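Local coordinates for protein UDP-L-Rhamnose Synthase (Acanthamoeba polyphaga mimivirus, PDB 7JID) that probably takes part in making UDP-L-rhamnose, binding NADP and the UDP-sugar in a Rossmann-type fold, at residues A[39-42]-A[43-47]; A[94-97]-A[98-102]; A[203-207]-A[208-212]. All coordinates share one frame; numbering follows the deposited sequence.

Interaction 1: residues A[39-42]-A[43-47]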
ATOM      1  N   ASP A  39      -9.898   1.132 -10.732  1.00 12.90           N
ATOM      2  CA  ASP A  39     -10.311   0.294 -11.880  1.00 13.58           C
ATOM      3  C   ASP A  39      -9.351   0.669 -13.010  1.00 13.56           C
ATOM      4  O   ASP A  39      -9.736   1.444 -13.867  1.00 15.65           O
ATOM      5  CB  ASP A  39     -11.810   0.468 -12.156  1.00 14.28           C
ATOM      6  CG  ASP A  39     -12.313  -0.406 -13.304  1.00 16.09           C
ATOM      7  OD1 ASP A  39     -11.461  -1.037 -13.954  1.00 16.58           O
ATOM      8  OD2 ASP A  39     -13.552  -0.393 -13.548  1.00 17.71           O
ATOM      9  N   GLU A  40      -8.108   0.224 -12.938  1.00 12.89           N
ATOM     10  CA  GLU A  40      -7.031   0.750 -13.815  1.00 14.45           C
ATOM     11  C   GLU A  40      -7.449   0.614 -15.283  1.00 14.99           C
ATOM     12  O   GLU A  40      -7.151   1.490 -16.070  1.00 14.77           O
ATOM     13  CB  GLU A  40      -5.672   0.108 -13.538  1.00 13.97           C
ATOM     14  CG  GLU A  40      -5.556  -1.387 -13.799  1.00 14.44           C
ATOM     15  CD  GLU A  40      -6.475  -2.193 -12.908  1.00 19.35           C
ATOM     16  OE1 GLU A  40      -6.448  -2.017 -11.659  1.00 14.29           O
ATOM     17  OE2 GLU A  40      -7.283  -2.943 -13.484  1.00 26.84           O
ATOM     18  N   SER A  41      -8.117  -0.454 -15.685  1.00 15.91           N
ATOM     19  CA  SER A  41      -8.483  -0.603 -17.117  0.50 15.91           C
ATOM     20  C   SER A  41      -9.545   0.442 -17.504  1.00 16.10           C
ATOM     21  O   SER A  41      -9.433   0.992 -18.624  1.00 18.24           O
ATOM     22  CB  SER A  41      -8.871  -2.036 -17.445  0.50 16.13           C
ATOM     23  OG  SER A  41      -9.900  -2.501 -16.583  0.50 15.86           O
ATOM     24  N   ALA A  42     -10.517   0.727 -16.650  1.00 15.76           N
ATOM     25  CA  ALA A  42     -11.530   1.773 -16.937  1.00 15.94           C
ATOM     26  C   ALA A  42     -10.860   3.163 -16.976  1.00 17.39           C
ATOM     27  O   ALA A  42     -11.221   4.011 -17.838  1.00 16.41           O
ATOM     28  CB  ALA A  42     -12.653   1.727 -15.944  1.00 15.81           C
ATOM     29  N   VAL A  43      -9.899   3.409 -16.077  1.00 14.23           N
ATOM     30  CA  VAL A  43      -9.174   4.709 -16.032  1.00 14.26           C
ATOM     31  C   VAL A  43      -8.459   4.906 -17.378  1.00 15.54           C
ATOM     32  O   VAL A  43      -8.564   6.017 -17.979  1.00 15.44           O
ATOM     33  CB  VAL A  43      -8.149   4.720 -14.884  1.00 14.09           C
ATOM     34  CG1 VAL A  43      -7.216   5.903 -15.023  1.00 14.12           C
ATOM     35  CG2 VAL A  43      -8.859   4.692 -13.539  1.00 13.69           C
ATOM     36  N   GLU A  44      -7.750   3.882 -17.851  1.00 16.36           N
ATOM     37  CA  GLU A  44      -6.955   4.036 -19.093  1.00 17.98           C
ATOM     38  C   GLU A  44      -7.922   4.222 -20.264  1.00 18.12           C
ATOM     39  O   GLU A  44      -7.625   5.058 -21.112  1.00 19.19           O
ATOM     40  CB  GLU A  44      -6.035   2.852 -19.337  1.00 20.24           C
ATOM     41  CG  GLU A  44      -5.286   3.009 -20.644  1.00 21.75           C
ATOM     42  CD  GLU A  44      -4.051   2.165 -20.777  1.00 24.36           C
ATOM     43  OE1 GLU A  44      -3.802   1.328 -19.887  1.00 25.86           O
ATOM     44  OE2 GLU A  44      -3.333   2.364 -21.762  1.00 24.54           O
ATOM     45  N   ARG A  45      -9.045   3.512 -20.292  1.00 18.98           N
ATOM     46  CA  ARG A  45     -10.052   3.717 -21.365  1.00 20.42           C
ATOM     47  C   ARG A  45     -10.542   5.168 -21.297  1.00 20.05           C
ATOM     48  O   ARG A  45     -10.649   5.810 -22.374  1.00 17.08           O
ATOM     49  CB  ARG A  45     -11.200   2.710 -21.263  1.00 21.62           C
ATOM     50  CG  ARG A  45     -10.849   1.296 -21.718  1.00 24.69           C
ATOM     51  CD  ARG A  45     -12.125   0.440 -21.808  1.00 25.97           C
ATOM     52  NE  ARG A  45     -12.827   0.217 -20.541  1.00 29.10           N
ATOM     53  CZ  ARG A  45     -12.499  -0.712 -19.629  1.00 28.22           C
ATOM     54  NH1 ARG A  45     -11.466  -1.515 -19.826  1.00 29.77           N
ATOM     55  NH2 ARG A  45     -13.201  -0.829 -18.515  1.00 30.43           N
ATOM     56  N   GLU A  46     -10.842   5.680 -20.102  1.00 18.86           N
ATOM     57  CA  GLU A  46     -11.419   7.042 -19.946  1.00 19.12           C
ATOM     58  C   GLU A  46     -10.390   8.076 -20.402  1.00 18.62           C
ATOM     59  O   GLU A  46     -10.769   9.012 -21.140  1.00 19.47           O
ATOM     60  CB  GLU A  46     -11.886   7.326 -18.525  1.00 18.16           C
ATOM     61  CG  GLU A  46     -12.582   8.665 -18.397  1.00 18.74           C
ATOM     62  CD  GLU A  46     -13.424   8.798 -17.146  1.00 19.16           C
ATOM     63  OE1 GLU A  46     -12.986   8.286 -16.103  1.00 19.39           O
ATOM     64  OE2 GLU A  46     -14.514   9.388 -17.196  1.00 18.00           O
ATOM     65  N   ILE A  47      -9.145   7.930 -19.984  1.00 16.68           N
ATOM     66  CA  ILE A  47      -8.059   8.888 -20.317  1.00 17.10           C
ATOM     67  C   ILE A  47      -7.771   8.832 -21.816  1.00 20.58           C
ATOM     68  O   ILE A  47      -7.608   9.898 -22.422  1.00 19.78           O
ATOM     69  CB  ILE A  47      -6.826   8.612 -19.452  1.00 17.40           C
ATOM     70  CG1 ILE A  47      -7.118   9.160 -18.060  1.00 16.46           C
ATOM     71  CG2 ILE A  47      -5.580   9.208 -20.047  1.00 18.21           C
ATOM     72  CD1 ILE A  47      -6.048   8.924 -17.030  1.00 15.85           C
TER
HETATM   73  O   HOH W   1     -12.444  -2.337 -16.341  1.00 34.11           O
HETATM   74  O   HOH W   2      -4.837   0.152 -17.461  1.00 25.55           O
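Arg45 lays one face of its guanidinium over the first turn of its own helix. Ser41 O and Ala42 CA lie on that face, each 3.4 Å from the plane and toward the rim. Water 1 sits at the edge of the group, in its plane, and accepts from Arg45 NH2 at 2.8 Å. The bend at chi3 (-64°) folds the arginine back along the helix. There Arg45 NH1 comes within 3.6 Å of Ser41 CB.

This is the N-terminal end of helix 40-50. Asp39 is the N-cap, and its OD1 accepts a weak capping bond from Ala42 N at 3.4 Å. The same OD1 accepts a hydrogen bond from water 1 at 2.9 Å. The water thus joins the cap to Arg45, whose NH2 is 4.9 Å from Asp39 OD1. Val43 N bonds to Asp39 O at 3.0 Å, and the next residues follow the same i to i+4 pattern.

On the other flank Val43 is buried against Leu93 of helix 79-99. Glu40 OE1 hydrogen-bonds Tyr88 OH, and the carboxylate also makes salt bridges to Arg148 and Lys131 of the second subunit.

The two opposite charges, Asp39 and Arg45, meet through a water and not directly, so their attraction is probably modest. The carboxylate at the helix start should also be favoured by the helix dipole.

Interaction 2: residues A[94-97]-A[98-102]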
ATOM      1  N   ALA A  94      -1.228   7.762 -11.367  1.00  9.37           N
ATOM      2  CA  ALA A  94       0.183   8.104 -11.657  1.00 10.50           C
ATOM      3  C   ALA A  94       0.680   7.282 -12.856  1.00 11.39           C
ATOM      4  O   ALA A  94       1.214   7.880 -13.837  1.00 11.31           O
ATOM      5  CB  ALA A  94       1.081   7.901 -10.483  1.00 10.61           C
ATOM      6  N   PHE A  95       0.499   5.972 -12.823  1.00 11.11           N
ATOM      7  CA  PHE A  95       1.069   5.104 -13.879  1.00 11.01           C
ATOM      8  C   PHE A  95       0.446   5.488 -15.216  1.00 10.54           C
ATOM      9  O   PHE A  95       1.166   5.563 -16.223  1.00 13.92           O
ATOM     10  CB  PHE A  95       0.795   3.626 -13.636  1.00 10.80           C
ATOM     11  CG  PHE A  95       1.762   2.984 -12.671  1.00 10.37           C
ATOM     12  CD1 PHE A  95       3.090   2.863 -12.977  1.00 10.93           C
ATOM     13  CD2 PHE A  95       1.335   2.519 -11.443  1.00 11.88           C
ATOM     14  CE1 PHE A  95       4.003   2.328 -12.084  1.00 11.14           C
ATOM     15  CE2 PHE A  95       2.231   1.940 -10.571  1.00 11.56           C
ATOM     16  CZ  PHE A  95       3.566   1.858 -10.863  1.00 11.60           C
ATOM     17  N   ILE A  96      -0.859   5.639 -15.244  1.00 12.68           N
ATOM     18  CA  ILE A  96      -1.594   5.837 -16.530  1.00 12.95           C
ATOM     19  C   ILE A  96      -1.375   7.263 -17.024  1.00 14.41           C
ATOM     20  O   ILE A  96      -1.090   7.444 -18.242  1.00 15.15           O
ATOM     21  CB  ILE A  96      -3.073   5.469 -16.369  1.00 13.16           C
ATOM     22  CG1 ILE A  96      -3.259   3.968 -16.082  1.00 13.70           C
ATOM     23  CG2 ILE A  96      -3.844   5.873 -17.613  1.00 13.50           C
ATOM     24  CD1 ILE A  96      -4.661   3.643 -15.606  1.00 14.10           C
ATOM     25  N   CYS A  97      -1.426   8.278 -16.160  1.00 14.16           N
ATOM     26  CA  CYS A  97      -1.128   9.668 -16.620  1.00 13.82           C
ATOM     27  C   CYS A  97       0.291   9.734 -17.186  1.00 14.86           C
ATOM     28  O   CYS A  97       0.441  10.343 -18.262  1.00 14.63           O
ATOM     29  CB  CYS A  97      -1.377  10.696 -15.528  1.00 13.23           C
ATOM     30  SG  CYS A  97      -3.129  10.842 -15.214  1.00 13.44           S
ATOM     31  N   GLN A  98       1.263   9.087 -16.545  1.00 13.17           N
ATOM     32  CA  GLN A  98       2.667   9.074 -16.990  1.00 14.65           C
ATOM     33  C   GLN A  98       2.737   8.451 -18.380  1.00 15.72           C
ATOM     34  O   GLN A  98       3.413   9.022 -19.276  1.00 16.40           O
ATOM     35  CB  GLN A  98       3.520   8.310 -16.001  1.00 13.87           C
ATOM     36  CG  GLN A  98       4.975   8.272 -16.413  1.00 14.56           C
ATOM     37  CD  GLN A  98       5.799   7.488 -15.435  1.00 15.55           C
ATOM     38  OE1 GLN A  98       5.634   6.271 -15.245  1.00 16.82           O
ATOM     39  NE2 GLN A  98       6.776   8.168 -14.874  1.00 15.93           N
ATOM     40  N   LYS A  99       2.070   7.316 -18.573  1.00 15.81           N
ATOM     41  CA  LYS A  99       2.137   6.622 -19.877  1.00 18.76           C
ATOM     42  C   LYS A  99       1.641   7.555 -20.977  1.00 19.08           C
ATOM     43  O   LYS A  99       2.306   7.567 -22.045  1.00 20.86           O
ATOM     44  CB  LYS A  99       1.308   5.340 -19.836  1.00 19.73           C
ATOM     45  CG  LYS A  99       1.026   4.703 -21.195  1.00 20.84           C
ATOM     46  CD  LYS A  99       0.304   3.358 -21.057  1.00 23.62           C
ATOM     47  CE  LYS A  99      -0.019   2.700 -22.384  1.00 25.99           C
ATOM     48  NZ  LYS A  99      -0.714   1.400 -22.190  1.00 29.56           N
ATOM     49  N   TYR A 100       0.526   8.261 -20.755  1.00 18.50           N
ATOM     50  CA  TYR A 100      -0.108   9.184 -21.736  1.00 18.09           C
ATOM     51  C   TYR A 100       0.587  10.570 -21.729  1.00 17.73           C
ATOM     52  O   TYR A 100       0.136  11.454 -22.493  1.00 20.61           O
ATOM     53  CB  TYR A 100      -1.626   9.204 -21.530  1.00 18.63           C
ATOM     54  CG  TYR A 100      -2.290   7.952 -22.027  1.00 20.78           C
ATOM     55  CD1 TYR A 100      -2.741   7.856 -23.333  1.00 21.42           C
ATOM     56  CD2 TYR A 100      -2.378   6.823 -21.231  1.00 21.31           C
ATOM     57  CE1 TYR A 100      -3.303   6.684 -23.825  1.00 22.49           C
ATOM     58  CE2 TYR A 100      -2.921   5.637 -21.711  1.00 21.27           C
ATOM     59  CZ  TYR A 100      -3.385   5.572 -23.014  1.00 21.78           C
ATOM     60  OH  TYR A 100      -3.914   4.404 -23.479  1.00 21.52           O
ATOM     61  N   ASN A 101       1.614  10.784 -20.905  1.00 19.05           N
ATOM     62  CA  ASN A 101       2.332  12.092 -20.836  1.00 21.87           C
ATOM     63  C   ASN A 101       1.332  13.197 -20.499  1.00 19.74           C
ATOM     64  O   ASN A 101       1.407  14.300 -21.099  1.00 18.70           O
ATOM     65  CB  ASN A 101       3.045  12.426 -22.157  1.00 25.17           C
ATOM     66  CG  ASN A 101       4.214  11.510 -22.451  1.00 32.31           C
ATOM     67  OD1 ASN A 101       4.224  10.807 -23.464  1.00 42.75           O
ATOM     68  ND2 ASN A 101       5.212  11.518 -21.581  1.00 38.19           N
ATOM     69  N   ILE A 102       0.395  12.930 -19.581  1.00 15.96           N
ATOM     70  CA  ILE A 102      -0.611  13.934 -19.152  1.00 15.98           C
ATOM     71  C   ILE A 102      -0.294  14.310 -17.696  1.00 13.57           C
ATOM     72  O   ILE A 102      -0.153  13.412 -16.863  1.00 15.65           O
ATOM     73  CB  ILE A 102      -2.071  13.477 -19.289  1.00 15.04           C
ATOM     74  CG1 ILE A 102      -2.426  13.068 -20.729  1.00 16.99           C
ATOM     75  CG2 ILE A 102      -2.961  14.597 -18.812  1.00 15.43           C
ATOM     76  CD1 ILE A 102      -3.735  12.372 -20.834  1.00 17.70           C
TER
HETATM   77  O   HOH W   3       3.716   4.596 -16.514  1.00 19.29           O
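Phe95 O is gripped by two donors, Lys99 N at 3.1 Å and water 3 at 2.7 Å. The water also donates to Gln98 OE1 at 2.8 Å, so it ties a helix carbonyl to the amide of a side chain one turn on. Here helix 79-99 ends in a Schellman motif, in the crossover that leads into strand 103-109 of the Rossmann-type sheet. Asn101 takes a positive phi (57°). Ile102 N then reaches back to Cys97 O at 2.9 Å, in a nearly straight bond of 175°. Inside this turn Asn101 N bonds to Gln98 O at 3.0 Å. These two bonds close the helix end.

The side chains divide by direction. Gln98 has CG anti to its backbone N (chi1 -180°) and runs out extended; its NE2 is held by Asp156. Phe95 lies at the dimer interface, where its ring stacks on Phe152 of the second subunit. On another flank, Ile96 packs against Ile47 of helix 40-50, and Lys99 and Tyr100 both turn their polar ends to Glu44 of that helix.

Ile96 and Tyr100 lie side by side and point the same way, with Ile96 CG2 4.0 Å from Tyr100 CD2. The ring also turns its edge to the backbone: Ile96 O lies in the ring plane, 3.3 Å from Tyr100 CD2.

Interaction 3: residues A[203-207]-A[208-212]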
ATOM      1  N   ILE A 203      -4.193  25.319  -8.716  1.00 11.61           N
ATOM      2  CA  ILE A 203      -4.646  25.396 -10.137  1.00 11.69           C
ATOM      3  C   ILE A 203      -3.517  26.012 -10.970  1.00 13.32           C
ATOM      4  O   ILE A 203      -3.277  25.544 -12.104  1.00 13.00           O
ATOM      5  CB  ILE A 203      -5.968  26.171 -10.271  1.00 12.12           C
ATOM      6  CG1 ILE A 203      -7.117  25.345  -9.710  1.00 12.21           C
ATOM      7  CG2 ILE A 203      -6.216  26.543 -11.734  1.00 12.64           C
ATOM      8  CD1 ILE A 203      -8.429  26.023  -9.627  1.00 12.84           C
ATOM      9  N   ASP A 204      -2.888  27.091 -10.472  1.00 12.30           N
ATOM     10  CA  ASP A 204      -1.781  27.753 -11.205  1.00 12.55           C
ATOM     11  C   ASP A 204      -0.661  26.739 -11.466  1.00 12.58           C
ATOM     12  O   ASP A 204      -0.115  26.668 -12.563  1.00 12.46           O
ATOM     13  CB  ASP A 204      -1.306  29.014 -10.475  1.00 12.78           C
ATOM     14  CG  ASP A 204      -0.369  29.861 -11.329  1.00 13.49           C
ATOM     15  OD1 ASP A 204      -0.901  30.419 -12.347  1.00 14.45           O
ATOM     16  OD2 ASP A 204       0.868  29.882 -11.052  1.00 13.34           O
ATOM     17  N   MET A 205      -0.213  26.038 -10.431  1.00 11.34           N
ATOM     18  CA  MET A 205       0.827  24.999 -10.528  1.00 12.26           C
ATOM     19  C   MET A 205       0.468  23.918 -11.577  1.00 11.64           C
ATOM     20  O   MET A 205       1.350  23.586 -12.377  1.00 13.72           O
ATOM     21  CB  MET A 205       1.046  24.367  -9.144  1.00 12.01           C
ATOM     22  CG  MET A 205       1.761  25.293  -8.231  1.00 11.88           C
ATOM     23  SD  MET A 205       1.831  24.578  -6.555  1.00 13.65           S
ATOM     24  CE  MET A 205       3.452  23.829  -6.684  1.00 14.40           C
ATOM     25  N   ALA A 206      -0.774  23.435 -11.608  1.00 12.22           N
ATOM     26  CA  ALA A 206      -1.276  22.396 -12.544  1.00 12.48           C
ATOM     27  C   ALA A 206      -1.311  23.033 -13.955  1.00 13.49           C
ATOM     28  O   ALA A 206      -0.747  22.442 -14.891  1.00 12.99           O
ATOM     29  CB  ALA A 206      -2.635  21.906 -12.139  1.00 13.55           C
ATOM     30  N   ARG A 207      -1.782  24.269 -14.059  1.00 13.24           N
ATOM     31  CA  ARG A 207      -1.747  24.983 -15.373  1.00 13.43           C
ATOM     32  C   ARG A 207      -0.307  25.024 -15.888  1.00 14.44           C
ATOM     33  O   ARG A 207      -0.064  24.828 -17.144  1.00 13.63           O
ATOM     34  CB  ARG A 207      -2.364  26.371 -15.222  1.00 14.10           C
ATOM     35  CG  ARG A 207      -2.379  27.145 -16.532  1.00 15.78           C
ATOM     36  CD  ARG A 207      -3.156  28.402 -16.356  1.00 15.67           C
ATOM     37  NE  ARG A 207      -4.578  28.136 -16.468  1.00 17.79           N
ATOM     38  CZ  ARG A 207      -5.465  28.263 -15.514  1.00 18.73           C
ATOM     39  NH1 ARG A 207      -5.109  28.672 -14.312  1.00 19.49           N
ATOM     40  NH2 ARG A 207      -6.732  28.027 -15.779  1.00 21.15           N
ATOM     41  N   ASN A 208       0.659  25.273 -15.006  1.00 13.99           N
ATOM     42  CA  ASN A 208       2.083  25.446 -15.374  1.00 13.50           C
ATOM     43  C   ASN A 208       2.792  24.111 -15.617  1.00 13.06           C
ATOM     44  O   ASN A 208       3.964  24.155 -15.918  1.00 13.24           O
ATOM     45  CB  ASN A 208       2.852  26.272 -14.345  1.00 15.22           C
ATOM     46  CG  ASN A 208       2.445  27.727 -14.325  1.00 15.33           C
ATOM     47  OD1 ASN A 208       1.799  28.211 -15.261  1.00 15.93           O
ATOM     48  ND2 ASN A 208       2.738  28.420 -13.226  1.00 16.64           N
ATOM     49  N   LYS A 209       2.145  22.989 -15.303  1.00 14.43           N
ATOM     50  CA  LYS A 209       2.706  21.613 -15.376  1.00 14.00           C
ATOM     51  C   LYS A 209       3.863  21.507 -14.380  1.00 13.38           C
ATOM     52  O   LYS A 209       4.766  20.724 -14.603  1.00 13.94           O
ATOM     53  CB  LYS A 209       3.057  21.224 -16.823  1.00 14.86           C
ATOM     54  CG  LYS A 209       1.831  21.126 -17.703  1.00 16.03           C
ATOM     55  CD  LYS A 209       2.119  21.007 -19.203  1.00 23.25           C
ATOM     56  CE  LYS A 209       2.897  19.780 -19.591  1.00 27.57           C
ATOM     57  NZ  LYS A 209       2.709  19.506 -21.039  1.00 24.93           N
ATOM     58  N   THR A 210       3.813  22.273 -13.269  1.00 12.17           N
ATOM     59  CA  THR A 210       4.802  22.117 -12.179  1.00 11.53           C
ATOM     60  C   THR A 210       4.648  20.678 -11.659  1.00 11.77           C
ATOM     61  O   THR A 210       3.494  20.305 -11.376  1.00 11.82           O
ATOM     62  CB  THR A 210       4.593  23.154 -11.072  1.00 13.30           C
ATOM     63  OG1 THR A 210       4.578  24.461 -11.644  1.00 13.96           O
ATOM     64  CG2 THR A 210       5.620  23.026  -9.974  1.00 12.50           C
ATOM     65  N   THR A 211       5.741  19.991 -11.366  1.00 10.93           N
ATOM     66  CA  THR A 211       5.690  18.592 -10.868  1.00 12.61           C
ATOM     67  C   THR A 211       6.525  18.497  -9.602  1.00 11.85           C
ATOM     68  O   THR A 211       7.203  19.470  -9.262  1.00 13.79           O
ATOM     69  CB  THR A 211       6.099  17.529 -11.902  1.00 12.47           C
ATOM     70  OG1 THR A 211       7.465  17.715 -12.275  1.00 14.31           O
ATOM     71  CG2 THR A 211       5.154  17.545 -13.077  1.00 12.70           C
ATOM     72  N   GLY A 212       6.441  17.354  -8.928  1.00 11.15           N
ATOM     73  CA  GLY A 212       7.233  17.113  -7.727  1.00 10.19           C
ATOM     74  C   GLY A 212       6.367  17.146  -6.474  1.00  8.80           C
ATOM     75  O   GLY A 212       5.175  17.414  -6.571  1.00  8.76           O
TER
HETATM   76  O   HOH W   4       0.388  30.460 -14.747  1.00 17.92           O
HETATM   77  O   HOH W   5       2.863  31.239 -11.949  1.00 35.80           O
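Met205 and Thr210 meet on the buried side of a helix end, while Asp204 and Asn208 meet on the outer side, bridged by two waters. On the inner side, Thr210 N donates to Met205 O at 2.9 Å. Thr210 directs its CB toward the helix, close to this carbonyl. Met205 bends at chi3 (95°), which brings its CE to 4.0 Å from Thr210 CG2. The two side chains cross obliquely. Ala206 packs on Met56 and Thr105 of the central sheet.

The backbone forms a Schellman motif that ends helix 195-207. Lys209 carries the positive phi (64°). Lys209 N returns to Ala206 O at 3.0 Å, approaching from above the carbonyl plane. This is the 5→2 bond of the motif, and Thr210 N to Met205 O is the 6→1 bond. Ala206 O has a second donor in Arg54 NE, and Arg54 NH2 binds Arg207 O, so the carbonyls of this last turn are well supplied with partners. The chain then enters strand 212-215 of the parallel sheet.

On the wet side the carboxylate of Asp204 and the amide of Asn208 stand almost perpendicular, their planes 80° apart. Asp204 OD2 and Asn208 ND2 are 3.2 Å apart. Water 4 donates to both Asp204 OD1 and Asn208 OD1, at 2.7 Å each. Water 5 donates to Asp204 OD2 at 2.6 Å and accepts from Asn208 ND2. Tyr271 OH is a further partner of Asp204 OD2, and Arg207 heads elsewhere, to Glu28.

In the fold
Interactions 1 and 2 sit on neighbouring helices and touch directly. Glu44 OE2 of interaction 1 takes Lys99 NZ and Tyr100 OH of interaction 2, and Val43 CG1 packs on Ile96 CD1. Interaction 1 is a surface contact at a helix start, with charged and water-bridged chemistry. Interactions 2 and 3 are partly buried helix ends, and both close with a Schellman motif before a strand of the same parallel sheet. Their centres are about 15 Å apart. Interactions 1 and 2 also border the second subunit through Glu40 and Phe95, whereas no other chain of the assembly touches interaction 3. The side chain of Val43 is about 7 Å from the bound NADP.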